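Local coordinates for protein PrgB (Enterococcus faecalis, PDB 6EVU) that promotes cell aggregation, biofilm formation and conjugation by binding and compacting DNA, this chain being its adhesin domain, at residues R73-G78 with S138-G143; T111-G116 with I126-F131; T144-F149 with I159-V164; I175-A180 with G278-S283; P192-L197 with T306-Q311. All coordinates share one frame; numbering follows the deposited sequence.

Contact 1: residues R73-G78 with S138-G143. With PO4 (phosphate ion), chain B.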
# COMPACT_ATOMS: atom_id res chain seq x y z
N ARG A 73 -11.96 0.77 -10.70
CA ARG A 73 -12.86 1.86 -10.38
C ARG A 73 -14.31 1.73 -10.84
O ARG A 73 -14.80 2.49 -11.63
CB ARG A 73 -12.27 3.18 -10.88
CG ARG A 73 -10.99 3.58 -10.20
CD ARG A 73 -10.56 4.98 -10.58
NE ARG A 73 -10.50 5.09 -12.02
CZ ARG A 73 -9.42 4.90 -12.74
NH1 ARG A 73 -8.27 4.63 -12.18
NH2 ARG A 73 -9.50 4.99 -14.04
N LYS A 74 -14.96 0.72 -10.32
CA LYS A 74 -16.36 0.46 -10.54
C LYS A 74 -16.90 -0.13 -9.23
O LYS A 74 -16.16 -0.69 -8.45
CB LYS A 74 -16.62 -0.42 -11.75
CG LYS A 74 -16.05 -1.81 -11.73
CD LYS A 74 -16.54 -2.61 -12.93
CE LYS A 74 -15.74 -3.89 -13.13
NZ LYS A 74 -14.45 -3.60 -13.76
N ASP A 75 -18.18 0.03 -9.01
CA ASP A 75 -18.79 -0.44 -7.77
C ASP A 75 -19.23 -1.88 -8.00
O ASP A 75 -20.12 -2.14 -8.81
CB ASP A 75 -19.99 0.45 -7.43
CG ASP A 75 -20.54 0.18 -6.06
OD1 ASP A 75 -20.32 -0.89 -5.50
OD2 ASP A 75 -21.18 1.08 -5.51
N MET A 76 -18.60 -2.82 -7.29
CA MET A 76 -18.96 -4.23 -7.43
C MET A 76 -19.77 -4.74 -6.25
O MET A 76 -19.90 -5.96 -6.10
CB MET A 76 -17.70 -5.07 -7.62
CG MET A 76 -16.95 -4.67 -8.86
SD MET A 76 -17.86 -4.89 -10.38
CE MET A 76 -17.62 -6.63 -10.79
N GLY A 77 -20.25 -3.85 -5.38
CA GLY A 77 -21.14 -4.30 -4.31
C GLY A 77 -22.32 -5.03 -4.92
O GLY A 77 -22.96 -4.51 -5.83
N GLY A 78 -22.57 -6.26 -4.49
CA GLY A 78 -23.62 -7.05 -5.11
C GLY A 78 -23.28 -7.64 -6.46
O GLY A 78 -24.15 -8.27 -7.09
N SER A 138 -14.34 3.77 2.12
CA SER A 138 -14.60 3.60 0.69
C SER A 138 -15.50 4.71 0.21
O SER A 138 -16.51 5.00 0.86
CB SER A 138 -15.27 2.25 0.36
OG SER A 138 -15.95 2.29 -0.91
N PRO A 139 -15.22 5.30 -0.96
CA PRO A 139 -16.11 6.33 -1.54
C PRO A 139 -17.20 5.82 -2.48
O PRO A 139 -17.83 6.66 -3.15
CB PRO A 139 -15.12 7.19 -2.34
CG PRO A 139 -14.20 6.12 -2.92
CD PRO A 139 -13.97 5.13 -1.74
N SER A 140 -17.40 4.50 -2.60
CA SER A 140 -18.44 4.02 -3.51
C SER A 140 -19.79 3.98 -2.79
O SER A 140 -19.88 4.01 -1.54
CB SER A 140 -18.11 2.62 -4.06
OG SER A 140 -17.96 1.68 -3.00
N GLN A 141 -20.84 3.90 -3.61
CA GLN A 141 -22.20 3.93 -3.07
C GLN A 141 -22.42 2.76 -2.13
O GLN A 141 -23.08 2.91 -1.09
CB GLN A 141 -23.22 3.91 -4.22
CG GLN A 141 -24.69 4.03 -3.79
CD GLN A 141 -24.91 5.34 -3.06
OE1 GLN A 141 -24.43 6.40 -3.50
NE2 GLN A 141 -25.57 5.27 -1.90
N SER A 142 -21.89 1.59 -2.49
CA SER A 142 -22.00 0.40 -1.68
C SER A 142 -21.04 0.41 -0.52
O SER A 142 -21.10 -0.50 0.31
CB SER A 142 -21.75 -0.84 -2.53
OG SER A 142 -20.40 -0.87 -3.00
N GLY A 143 -20.09 1.36 -0.47
CA GLY A 143 -19.13 1.32 0.62
C GLY A 143 -18.22 0.11 0.63
O GLY A 143 -17.71 -0.28 1.70
P PO4 B . -12.97 8.00 -12.69
O1 PO4 B . -11.68 8.71 -13.05
O2 PO4 B . -13.32 8.38 -11.25
O3 PO4 B . -14.08 8.49 -13.60
O4 PO4 B . -12.94 6.50 -12.85
O HOH W 1 -20.96 3.50 -6.47

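Contact 2: residues T111-G116 with I126-F131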
# COMPACT_ATOMS: atom_id res chain seq x y z
N THR A 111 -8.23 -12.84 4.65
CA THR A 111 -6.87 -13.35 4.90
C THR A 111 -6.35 -13.99 3.62
O THR A 111 -6.93 -14.98 3.16
CB THR A 111 -6.86 -14.36 6.06
OG1 THR A 111 -7.40 -13.75 7.26
CG2 THR A 111 -5.46 -14.94 6.32
N VAL A 112 -5.24 -13.45 3.08
CA VAL A 112 -4.55 -14.01 1.92
C VAL A 112 -3.31 -14.74 2.42
O VAL A 112 -2.42 -14.13 3.00
CB VAL A 112 -4.15 -12.88 0.94
CG1 VAL A 112 -3.37 -13.45 -0.28
CG2 VAL A 112 -5.36 -12.01 0.56
N THR A 113 -3.23 -16.04 2.18
CA THR A 113 -2.08 -16.82 2.64
C THR A 113 -1.14 -17.11 1.47
O THR A 113 -1.57 -17.58 0.42
CB THR A 113 -2.57 -18.13 3.26
OG1 THR A 113 -3.41 -17.82 4.39
CG2 THR A 113 -1.39 -18.96 3.72
N TYR A 114 0.13 -16.82 1.66
CA TYR A 114 1.18 -17.22 0.72
C TYR A 114 1.93 -18.40 1.29
O TYR A 114 2.29 -18.41 2.48
CB TYR A 114 2.19 -16.08 0.48
CG TYR A 114 1.58 -14.89 -0.25
CD1 TYR A 114 1.61 -14.86 -1.63
CD2 TYR A 114 1.07 -13.80 0.45
CE1 TYR A 114 1.06 -13.80 -2.32
CE2 TYR A 114 0.52 -12.70 -0.23
CZ TYR A 114 0.51 -12.72 -1.63
OH TYR A 114 0.00 -11.67 -2.38
N THR A 115 2.22 -19.40 0.43
CA THR A 115 3.16 -20.45 0.81
C THR A 115 4.31 -20.48 -0.19
O THR A 115 4.31 -19.75 -1.19
CB THR A 115 2.48 -21.83 0.85
OG1 THR A 115 1.87 -22.05 -0.43
CG2 THR A 115 1.39 -21.83 1.90
N GLY A 116 5.29 -21.31 0.11
CA GLY A 116 6.43 -21.47 -0.76
C GLY A 116 7.37 -20.29 -0.79
O GLY A 116 7.97 -20.03 -1.84
N ILE A 126 11.53 -17.82 6.62
CA ILE A 126 10.09 -17.55 6.59
C ILE A 126 9.56 -18.18 5.31
O ILE A 126 9.90 -17.74 4.20
CB ILE A 126 9.80 -16.05 6.64
CG1 ILE A 126 10.18 -15.55 8.04
CG2 ILE A 126 8.28 -15.76 6.24
CD1 ILE A 126 10.33 -14.07 8.14
N THR A 127 8.71 -19.18 5.46
CA THR A 127 8.22 -19.93 4.31
C THR A 127 6.77 -19.63 3.96
O THR A 127 6.32 -20.02 2.88
CB THR A 127 8.32 -21.43 4.59
OG1 THR A 127 7.59 -21.73 5.77
CG2 THR A 127 9.74 -21.85 4.86
N LYS A 128 6.04 -18.96 4.85
CA LYS A 128 4.61 -18.72 4.65
C LYS A 128 4.30 -17.35 5.27
O LYS A 128 4.97 -16.94 6.23
CB LYS A 128 3.80 -19.83 5.35
CG LYS A 128 2.29 -19.59 5.59
CD LYS A 128 1.59 -20.84 6.14
CE LYS A 128 0.68 -20.56 7.35
NZ LYS A 128 -0.26 -21.71 7.61
N ALA A 129 3.28 -16.68 4.74
CA ALA A 129 2.80 -15.43 5.33
C ALA A 129 1.29 -15.28 5.15
O ALA A 129 0.71 -15.79 4.20
CB ALA A 129 3.53 -14.22 4.70
N GLU A 130 0.66 -14.62 6.11
CA GLU A 130 -0.75 -14.23 6.04
C GLU A 130 -0.83 -12.72 5.94
O GLU A 130 -0.31 -12.02 6.81
CB GLU A 130 -1.50 -14.69 7.29
CG GLU A 130 -1.72 -16.19 7.28
CD GLU A 130 -2.31 -16.73 8.57
OE1 GLU A 130 -2.35 -15.98 9.58
OE2 GLU A 130 -2.72 -17.92 8.60
N PHE A 131 -1.43 -12.23 4.84
CA PHE A 131 -1.71 -10.80 4.69
C PHE A 131 -3.21 -10.61 4.92
O PHE A 131 -4.01 -11.11 4.14
CB PHE A 131 -1.35 -10.39 3.26
CG PHE A 131 0.13 -10.23 3.00
CD1 PHE A 131 1.05 -11.25 3.28
CD2 PHE A 131 0.59 -9.02 2.49
CE1 PHE A 131 2.44 -11.03 3.05
CE2 PHE A 131 1.98 -8.81 2.29
CZ PHE A 131 2.86 -9.83 2.53
O HOH W 2 -3.52 -19.43 6.51

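Contact 3: residues T144-F149 with I159-V164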
# COMPACT_ATOMS: atom_id res chain seq x y z
N THR A 144 -17.93 -0.46 -0.54
CA THR A 144 -17.06 -1.61 -0.67
C THR A 144 -15.79 -1.21 -1.40
O THR A 144 -15.71 -0.13 -2.01
CB THR A 144 -17.73 -2.76 -1.45
OG1 THR A 144 -18.09 -2.30 -2.75
CG2 THR A 144 -19.00 -3.22 -0.70
N LEU A 145 -14.81 -2.10 -1.38
CA LEU A 145 -13.63 -1.93 -2.23
C LEU A 145 -13.42 -3.20 -3.02
O LEU A 145 -13.80 -4.30 -2.58
CB LEU A 145 -12.33 -1.64 -1.42
CG LEU A 145 -12.32 -0.31 -0.69
CD1 LEU A 145 -11.18 -0.38 0.33
CD2 LEU A 145 -12.31 0.92 -1.54
N ASN A 146 -12.78 -3.07 -4.20
CA ASN A 146 -12.37 -4.23 -4.96
C ASN A 146 -10.88 -4.42 -4.76
O ASN A 146 -10.13 -3.46 -4.68
CB ASN A 146 -12.68 -4.03 -6.44
CG ASN A 146 -14.08 -3.49 -6.68
OD1 ASN A 146 -15.04 -3.96 -6.07
ND2 ASN A 146 -14.20 -2.48 -7.58
N ALA A 147 -10.46 -5.69 -4.77
CA ALA A 147 -9.06 -6.00 -4.60
C ALA A 147 -8.67 -7.04 -5.62
O ALA A 147 -9.43 -7.97 -5.91
CB ALA A 147 -8.77 -6.53 -3.20
N VAL A 148 -7.45 -6.92 -6.12
CA VAL A 148 -6.83 -8.02 -6.83
C VAL A 148 -5.56 -8.32 -6.07
O VAL A 148 -4.69 -7.45 -5.94
CB VAL A 148 -6.56 -7.71 -8.30
CG1 VAL A 148 -5.95 -8.92 -8.96
CG2 VAL A 148 -7.89 -7.39 -9.07
N PHE A 149 -5.45 -9.55 -5.57
CA PHE A 149 -4.28 -10.00 -4.81
C PHE A 149 -3.39 -10.79 -5.73
O PHE A 149 -3.82 -11.77 -6.35
CB PHE A 149 -4.69 -10.84 -3.61
CG PHE A 149 -5.61 -10.09 -2.68
CD1 PHE A 149 -5.17 -8.90 -2.10
CD2 PHE A 149 -6.92 -10.56 -2.39
CE1 PHE A 149 -6.00 -8.16 -1.22
CE2 PHE A 149 -7.72 -9.81 -1.49
CZ PHE A 149 -7.27 -8.64 -0.89
N ILE A 159 -6.06 -2.15 -5.17
CA ILE A 159 -7.32 -1.95 -4.46
C ILE A 159 -8.00 -0.72 -5.01
O ILE A 159 -7.37 0.34 -5.20
CB ILE A 159 -7.06 -1.85 -2.93
CG1 ILE A 159 -6.63 -3.27 -2.40
CG2 ILE A 159 -8.33 -1.29 -2.14
CD1 ILE A 159 -6.21 -3.33 -1.00
N GLY A 160 -9.33 -0.79 -5.18
CA GLY A 160 -10.00 0.42 -5.65
C GLY A 160 -11.50 0.20 -5.77
O GLY A 160 -12.00 -0.92 -5.63
N THR A 161 -12.20 1.30 -6.06
CA THR A 161 -13.65 1.27 -6.28
C THR A 161 -14.05 2.55 -7.01
O THR A 161 -13.22 3.39 -7.33
CB THR A 161 -14.40 1.08 -4.96
OG1 THR A 161 -15.80 0.82 -5.27
CG2 THR A 161 -14.34 2.35 -4.12
N ASN A 162 -15.33 2.67 -7.30
CA ASN A 162 -15.91 3.86 -7.89
C ASN A 162 -15.94 5.00 -6.89
O ASN A 162 -16.30 4.79 -5.73
CB ASN A 162 -17.35 3.47 -8.29
CG ASN A 162 -18.08 4.54 -8.99
OD1 ASN A 162 -17.54 5.22 -9.86
ND2 ASN A 162 -19.35 4.64 -8.67
N ARG A 163 -15.71 6.23 -7.33
CA ARG A 163 -15.82 7.35 -6.39
C ARG A 163 -17.14 8.09 -6.61
O ARG A 163 -17.33 8.72 -7.65
CB ARG A 163 -14.64 8.32 -6.55
CG ARG A 163 -14.74 9.50 -5.62
CD ARG A 163 -13.49 10.40 -5.62
NE ARG A 163 -12.32 9.76 -4.99
CZ ARG A 163 -12.20 9.62 -3.68
NH1 ARG A 163 -13.15 10.08 -2.88
NH2 ARG A 163 -11.14 9.06 -3.16
N VAL A 164 -18.04 8.06 -5.62
CA VAL A 164 -19.25 8.88 -5.66
C VAL A 164 -19.23 10.02 -4.66
O VAL A 164 -20.10 10.90 -4.73
CB VAL A 164 -20.53 8.03 -5.44
CG1 VAL A 164 -20.60 6.84 -6.36
CG2 VAL A 164 -20.65 7.58 -4.03
O HOH W 3 -16.64 -1.94 -5.18

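Contact 4: residues I175-A180 with G278-S283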
# COMPACT_ATOMS: atom_id res chain seq x y z
N ILE A 175 0.18 -8.22 8.82
CA ILE A 175 0.96 -9.29 8.19
C ILE A 175 1.52 -10.21 9.26
O ILE A 175 2.07 -9.74 10.26
CB ILE A 175 2.10 -8.71 7.33
CG1 ILE A 175 1.52 -7.90 6.16
CG2 ILE A 175 3.07 -9.84 6.80
CD1 ILE A 175 2.50 -6.90 5.50
N LYS A 176 1.42 -11.52 9.05
CA LYS A 176 2.08 -12.48 9.92
C LYS A 176 3.04 -13.29 9.09
O LYS A 176 2.67 -13.78 8.02
CB LYS A 176 1.09 -13.41 10.60
CG LYS A 176 0.21 -12.78 11.61
CD LYS A 176 -0.61 -13.88 12.27
CE LYS A 176 -1.70 -13.31 13.14
NZ LYS A 176 -2.53 -14.40 13.76
N PHE A 177 4.27 -13.43 9.58
CA PHE A 177 5.27 -14.27 8.91
C PHE A 177 5.41 -15.56 9.69
O PHE A 177 5.39 -15.52 10.91
CB PHE A 177 6.63 -13.58 8.87
CG PHE A 177 6.62 -12.25 8.24
CD1 PHE A 177 6.39 -12.10 6.88
CD2 PHE A 177 6.85 -11.12 9.02
CE1 PHE A 177 6.43 -10.85 6.30
CE2 PHE A 177 6.81 -9.87 8.46
CZ PHE A 177 6.61 -9.72 7.11
N PHE A 178 5.61 -16.69 8.98
CA PHE A 178 5.73 -17.98 9.64
C PHE A 178 6.99 -18.70 9.23
O PHE A 178 7.37 -18.71 8.04
CB PHE A 178 4.51 -18.86 9.35
CG PHE A 178 3.21 -18.28 9.84
CD1 PHE A 178 2.45 -17.46 9.02
CD2 PHE A 178 2.76 -18.56 11.11
CE1 PHE A 178 1.22 -16.91 9.50
CE2 PHE A 178 1.60 -18.03 11.60
CZ PHE A 178 0.79 -17.21 10.77
N ASP A 179 7.63 -19.32 10.21
CA ASP A 179 8.81 -20.15 9.96
C ASP A 179 8.37 -21.53 9.47
O ASP A 179 7.18 -21.83 9.33
CB ASP A 179 9.70 -20.18 11.20
CG ASP A 179 9.17 -21.06 12.35
OD1 ASP A 179 8.36 -21.97 12.14
OD2 ASP A 179 9.63 -20.83 13.49
N ALA A 180 9.35 -22.35 9.09
CA ALA A 180 9.08 -23.64 8.46
C ALA A 180 8.26 -24.55 9.36
O ALA A 180 7.47 -25.35 8.87
CB ALA A 180 10.40 -24.33 8.11
N GLY A 278 7.08 -5.46 16.69
CA GLY A 278 5.99 -6.40 16.91
C GLY A 278 5.43 -6.75 15.54
O GLY A 278 6.07 -6.48 14.52
N ARG A 279 4.24 -7.37 15.51
CA ARG A 279 3.55 -7.67 14.26
C ARG A 279 3.33 -6.41 13.43
O ARG A 279 2.88 -5.37 13.96
CB ARG A 279 2.19 -8.34 14.60
CG ARG A 279 1.49 -8.96 13.34
CD ARG A 279 0.20 -9.71 13.75
NE ARG A 279 0.47 -10.87 14.60
CZ ARG A 279 -0.17 -11.17 15.72
NH1 ARG A 279 -1.13 -10.37 16.21
NH2 ARG A 279 0.18 -12.27 16.37
N ILE A 280 3.64 -6.50 12.15
CA ILE A 280 3.42 -5.39 11.21
C ILE A 280 1.94 -5.13 11.03
O ILE A 280 1.16 -6.03 10.70
CB ILE A 280 4.04 -5.72 9.84
CG1 ILE A 280 5.57 -5.73 9.99
CG2 ILE A 280 3.57 -4.72 8.77
CD1 ILE A 280 6.26 -6.12 8.67
N SER A 281 1.55 -3.87 11.13
CA SER A 281 0.13 -3.53 10.89
C SER A 281 0.02 -2.03 10.67
O SER A 281 0.61 -1.27 11.44
CB SER A 281 -0.72 -3.93 12.07
OG SER A 281 -2.11 -3.73 11.78
N PHE A 282 -0.66 -1.61 9.62
CA PHE A 282 -0.74 -0.19 9.29
C PHE A 282 -1.86 -0.05 8.27
O PHE A 282 -2.40 -1.06 7.79
CB PHE A 282 0.58 0.35 8.74
CG PHE A 282 1.00 -0.33 7.46
CD1 PHE A 282 1.64 -1.55 7.47
CD2 PHE A 282 0.69 0.28 6.22
CE1 PHE A 282 1.96 -2.20 6.28
CE2 PHE A 282 1.02 -0.34 5.02
CZ PHE A 282 1.64 -1.60 5.04
N SER A 283 -2.23 1.21 7.94
CA SER A 283 -3.21 1.39 6.86
C SER A 283 -2.64 2.15 5.66
O SER A 283 -1.71 2.96 5.79
CB SER A 283 -4.47 2.11 7.37
OG SER A 283 -5.06 1.29 8.34
O HOH W 4 4.58 -9.20 11.19

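Contact 5: residues P192-L197 with T306-Q311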
# COMPACT_ATOMS: atom_id res chain seq x y z
N PRO A 192 14.17 -4.53 15.24
CA PRO A 192 12.82 -4.36 14.70
C PRO A 192 12.73 -4.70 13.23
O PRO A 192 13.72 -4.69 12.49
CB PRO A 192 12.54 -2.86 14.94
CG PRO A 192 13.90 -2.21 15.02
CD PRO A 192 14.78 -3.25 15.67
N PHE A 193 11.52 -5.04 12.82
CA PHE A 193 11.20 -5.17 11.40
C PHE A 193 11.22 -3.80 10.76
O PHE A 193 10.74 -2.81 11.35
CB PHE A 193 9.78 -5.71 11.20
CG PHE A 193 9.61 -7.15 11.53
CD1 PHE A 193 10.70 -8.02 11.64
CD2 PHE A 193 8.34 -7.65 11.73
CE1 PHE A 193 10.47 -9.39 11.92
CE2 PHE A 193 8.14 -9.01 11.99
CZ PHE A 193 9.16 -9.85 12.11
N ALA A 194 11.74 -3.73 9.54
CA ALA A 194 11.66 -2.51 8.76
C ALA A 194 11.02 -2.83 7.41
O ALA A 194 11.41 -3.79 6.73
CB ALA A 194 13.05 -1.86 8.59
N TYR A 195 10.09 -1.99 7.00
CA TYR A 195 9.40 -2.20 5.74
C TYR A 195 9.24 -0.88 5.02
O TYR A 195 9.26 0.19 5.63
CB TYR A 195 8.03 -2.84 5.92
CG TYR A 195 7.09 -2.23 6.97
CD1 TYR A 195 7.21 -2.55 8.33
CD2 TYR A 195 6.08 -1.38 6.58
CE1 TYR A 195 6.29 -1.97 9.29
CE2 TYR A 195 5.15 -0.85 7.48
CZ TYR A 195 5.27 -1.14 8.82
OH TYR A 195 4.36 -0.62 9.68
N ALA A 196 9.16 -0.96 3.69
CA ALA A 196 9.10 0.22 2.86
C ALA A 196 7.67 0.74 2.75
O ALA A 196 6.70 -0.03 2.70
CB ALA A 196 9.61 -0.10 1.46
N LEU A 197 7.53 2.05 2.64
CA LEU A 197 6.26 2.66 2.30
C LEU A 197 6.68 3.51 1.11
O LEU A 197 7.33 4.55 1.29
CB LEU A 197 5.67 3.49 3.44
CG LEU A 197 5.58 2.61 4.69
CD1 LEU A 197 5.52 3.44 5.93
CD2 LEU A 197 4.41 1.69 4.54
N THR A 306 10.72 -5.02 1.73
CA THR A 306 11.70 -4.49 2.66
C THR A 306 12.79 -3.72 1.92
O THR A 306 13.86 -3.47 2.50
CB THR A 306 12.34 -5.61 3.49
OG1 THR A 306 12.90 -6.61 2.60
CG2 THR A 306 11.38 -6.19 4.44
N ASN A 307 12.53 -3.36 0.67
CA ASN A 307 13.44 -2.56 -0.16
C ASN A 307 13.22 -1.09 0.18
O ASN A 307 12.38 -0.41 -0.43
CB ASN A 307 13.14 -2.83 -1.63
CG ASN A 307 13.73 -4.15 -2.10
OD1 ASN A 307 13.01 -5.01 -2.63
ND2 ASN A 307 15.06 -4.30 -1.96
N LEU A 308 13.92 -0.61 1.20
CA LEU A 308 13.73 0.75 1.66
C LEU A 308 14.43 1.70 0.71
O LEU A 308 15.56 1.45 0.27
CB LEU A 308 14.28 0.94 3.09
CG LEU A 308 14.03 -0.19 4.09
CD1 LEU A 308 14.60 0.12 5.47
CD2 LEU A 308 12.53 -0.36 4.17
N ASN A 309 13.79 2.83 0.43
CA ASN A 309 14.48 3.86 -0.35
C ASN A 309 15.35 4.77 0.51
O ASN A 309 15.67 5.91 0.10
CB ASN A 309 13.46 4.64 -1.18
CG ASN A 309 12.86 3.79 -2.27
OD1 ASN A 309 13.60 3.15 -3.03
ND2 ASN A 309 11.54 3.76 -2.36
N ALA A 310 15.84 4.26 1.65
CA ALA A 310 16.81 4.97 2.47
C ALA A 310 17.69 3.96 3.21
O ALA A 310 17.46 2.75 3.17
CB ALA A 310 16.12 5.92 3.44
N GLN A 311 18.72 4.48 3.88
CA GLN A 311 19.57 3.66 4.73
C GLN A 311 19.49 4.08 6.18
O GLN A 311 19.95 3.34 7.06
CB GLN A 311 21.04 3.74 4.29
CG GLN A 311 21.23 3.80 2.78
CD GLN A 311 21.72 2.49 2.19
OE1 GLN A 311 21.12 1.43 2.43
NE2 GLN A 311 22.82 2.55 1.43

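Contact 1: residues R73-G78 with S138-G143
The carboxylate of Asp75 is gripped by the type I beta turn at Ser140 to Gly143 through hydrogen bonds to both of its oxygens. Ser142 OG donates to Asp75 OD1 over 2.5 Å, arriving on the syn side and 21° out of the carboxylate plane, while Ser142 N reaches the syn lone pair of Asp75 OD2 at 3.1 Å. Within its own loop, Asp75 OD1 also accepts from Gly77 N at 3.0 Å, which makes an Asx turn. Four donors thus hold the group, counting a water that gives to Asp75 OD2 at 2.6 Å and accepts from Gln141 N, so that its rotation is well fixed. With CG anti to the backbone N, chi1 -171° carries the carboxylate toward the turn. Packing is slight: Ser140 CB lies 3.7 Å from Asp75 OD2, and Gly77 CA 3.7 Å from Ser142 OG. Apart from the interface, Arg73 NE donates a hydrogen bond to O4 of a phosphate ion at 2.9 Å; the ion, probably from the crystallisation liquor, also takes a bond from Val296 N. The contact lies at the surface, tying the loop after helix 68-72 to the connection between strands 124-137 and 145-150.

Contact 2: residues T111-G116 with I126-F131
Tyr114 turns the CD2-CE2 edge of its ring onto a face of Phe131 in a T-shaped stack, with centroids 5.3 Å apart and planes at 76°. Tyr114 CE2 sits 3.8 Å above the Phe131 plane, offset toward the rim, and Ala129 CB meets the edge of the Phe131 ring in its plane. The edge of the tyrosine is also met by Ala129 O. At the far end of the same ring, Tyr114 OH bonds to Ser150 O. Beneath these groups the strands run antiparallel, their axes at 165°. Val112 and Phe131 form one hydrogen-bonded pair, Val112 N to Phe131 O and Phe131 N to Val112 O, both 2.8 Å; Tyr114 and Ala129 form the next. Thr113 and Glu130, the non-hydrogen-bonded pair between them, place their side chains side by side on the opposite face, where a water 2.7 Å from Thr113 OG1 donates to Glu130 OE2. Thr113 CG2, anti to the backbone N (chi1 -61° for OG1), approaches Lys128 CG at 4.2 Å. Strand 110-115 is bordered on its other side by strand 42-47, and strand 124-137 by strand 169-179, against which Thr127 and Lys128 both face Phe178 in a classic beta bulge.

Contact 3: residues T144-F149 with I159-V164
Leu145 and Ile159 pack closely on the packed face of this hairpin, Leu145 CD1 lying 3.9 Å from Ile159 CG2. The second branch of the leucine turns to Thr161, where Leu145 CD2 meets Thr161 CG2 at 3.6 Å, the two side chains crossing at about a right angle. Thr161 offers its methyl there because OG1 stands anti to the backbone N (chi1 -170°), which sends the hydroxyl elsewhere. Ala147 CB adds a contact with Ile159 CG1 on the face shared by their non-hydrogen-bonded pair. The backbones are joined at Asn146 and Gly160 by two hydrogen bonds, Asn146 N to Gly160 O at 2.7 Å and Gly160 N to Asn146 O at 2.8 Å, the latter in the carbonyl plane. On the side of Asn146, Thr144 and the Thr161 hydroxyl the fit loosens, and a water supplements the few direct contacts. It donates to Asn146 OD1 at 2.7 Å and is also hydrogen-bonded to Thr144 OG1 and Thr161 OG1, linking three side chains across the splayed strand ends. Beyond Thr161 the second segment leaves its partner altogether. Thr144 OG1 also bonds to Ser142 OG. Chemically, apolar branches pack on one face, while the buried Asn146 amide has OD1 satisfied by the water and ND2 by Lys74 O and Leu72 O, which joins the hairpin to the end of helix 68-72 and the loop after it.

Contact 4: residues I175-A180 with G278-S283
Ile175 and Ile280 lie side by side and point the same way, Ile175 CD1 coming within 4.1 Å of Ile280 CG2. The other end of Ile280 reaches Phe177: its CD1 stands at the ring edge, close to the plane, 3.8 Å from Phe177 CE2. One face of that ring is covered by Ile175 CG2 of the same strand. Between the backbones a single direct bond, Ile175 N to Ile280 O at 3.0 Å, is supplemented by a water that donates to Ile175 O at 2.7 Å and accepts from Ile280 N. The strands are thus joined by solvent where they begin to part. This is the meeting of strands 169-179 and 280-287 in the larger antiparallel sheet of the domain, consistent with the beta-supersandwich described for antigen I/II adhesins. On the side away from the isoleucines, the extended Lys176 chain crosses Arg279, with Lys176 CE 3.5 Å above one face of the guanidinium and offset toward its rim. A bend at chi3 (-64°) in Arg279 brings NE to 3.6 Å from Lys176 CG. The like charges stay 4.3 Å apart, Lys176 NZ to Arg279 NH2, and their repulsion is probably eased by Glu184, which forms a salt bridge with Arg279 NH2 and touches Lys176. Farther in, Phe304 packs on Ile175, Phe177 and Ile280, and the ring of Phe32 meets that of Phe177.

Contact 5: residues P192-L197 with T306-Q311
Leu308 spreads its two methyls along strand 193-197, from Ala194 to Ala196. CD2 comes down on the peptide link, 3.4 Å from Tyr195 C and 3.5 Å from Ala196 N, and also touches Ala196 CB at 4.0 Å. CD1 goes the other way along the strand to Ala194 CB, again at 4.0 Å. So close an approach to the main chain is consistent with the small side chains of Ala194 and Ala196. Strand 193-197 is an outermost strand of a three-stranded antiparallel sheet, with 272-276 as its neighbour, and the segment 306-311 runs beside its other edge as irregular chain without a direct hydrogen bond between the two. Asn307, the centre of an inverse gamma turn, places its O 3.4 Å from Ala196 CB. Thr306 approaches methyl first: CG2 is anti to the carbonyl carbon and 3.3 Å from Ala194 O, whereas OG1, at chi1 55°, bonds to Phe32 N. Tyr195 points away from the segment, its ring meeting that of Phe282 and its OH bonding to Asn221 OD1. Just ahead of Thr306, Ser305 is joined to Ala196 by a backbone hydrogen bond, and Leu308 also packs on Val273 of the neighbouring strand.

Contact 1 is a polar surface junction, whereas contacts 3, 4 and 5 are buried and contact 2 partly so. Contacts 2 and 4 share the larger sheet, where strands 124-137 and 169-179 are neighbours bonded through Lys128 O and Phe178 N; contact 3 belongs to the second sheet and packs against contact 2 through Phe149 and Val112. Regular backbone pairing dominates contacts 2 and 3, thins to one direct bond and a water in contact 4, and is absent from contact 5, which rests on apolar packing. Contacts 1 and 3 adjoin, their centres about 7 Å apart, on the side of the chain's centre opposite contact 5, which meets contact 4 through Tyr195 and Phe193 packed on Phe282 and Ile280.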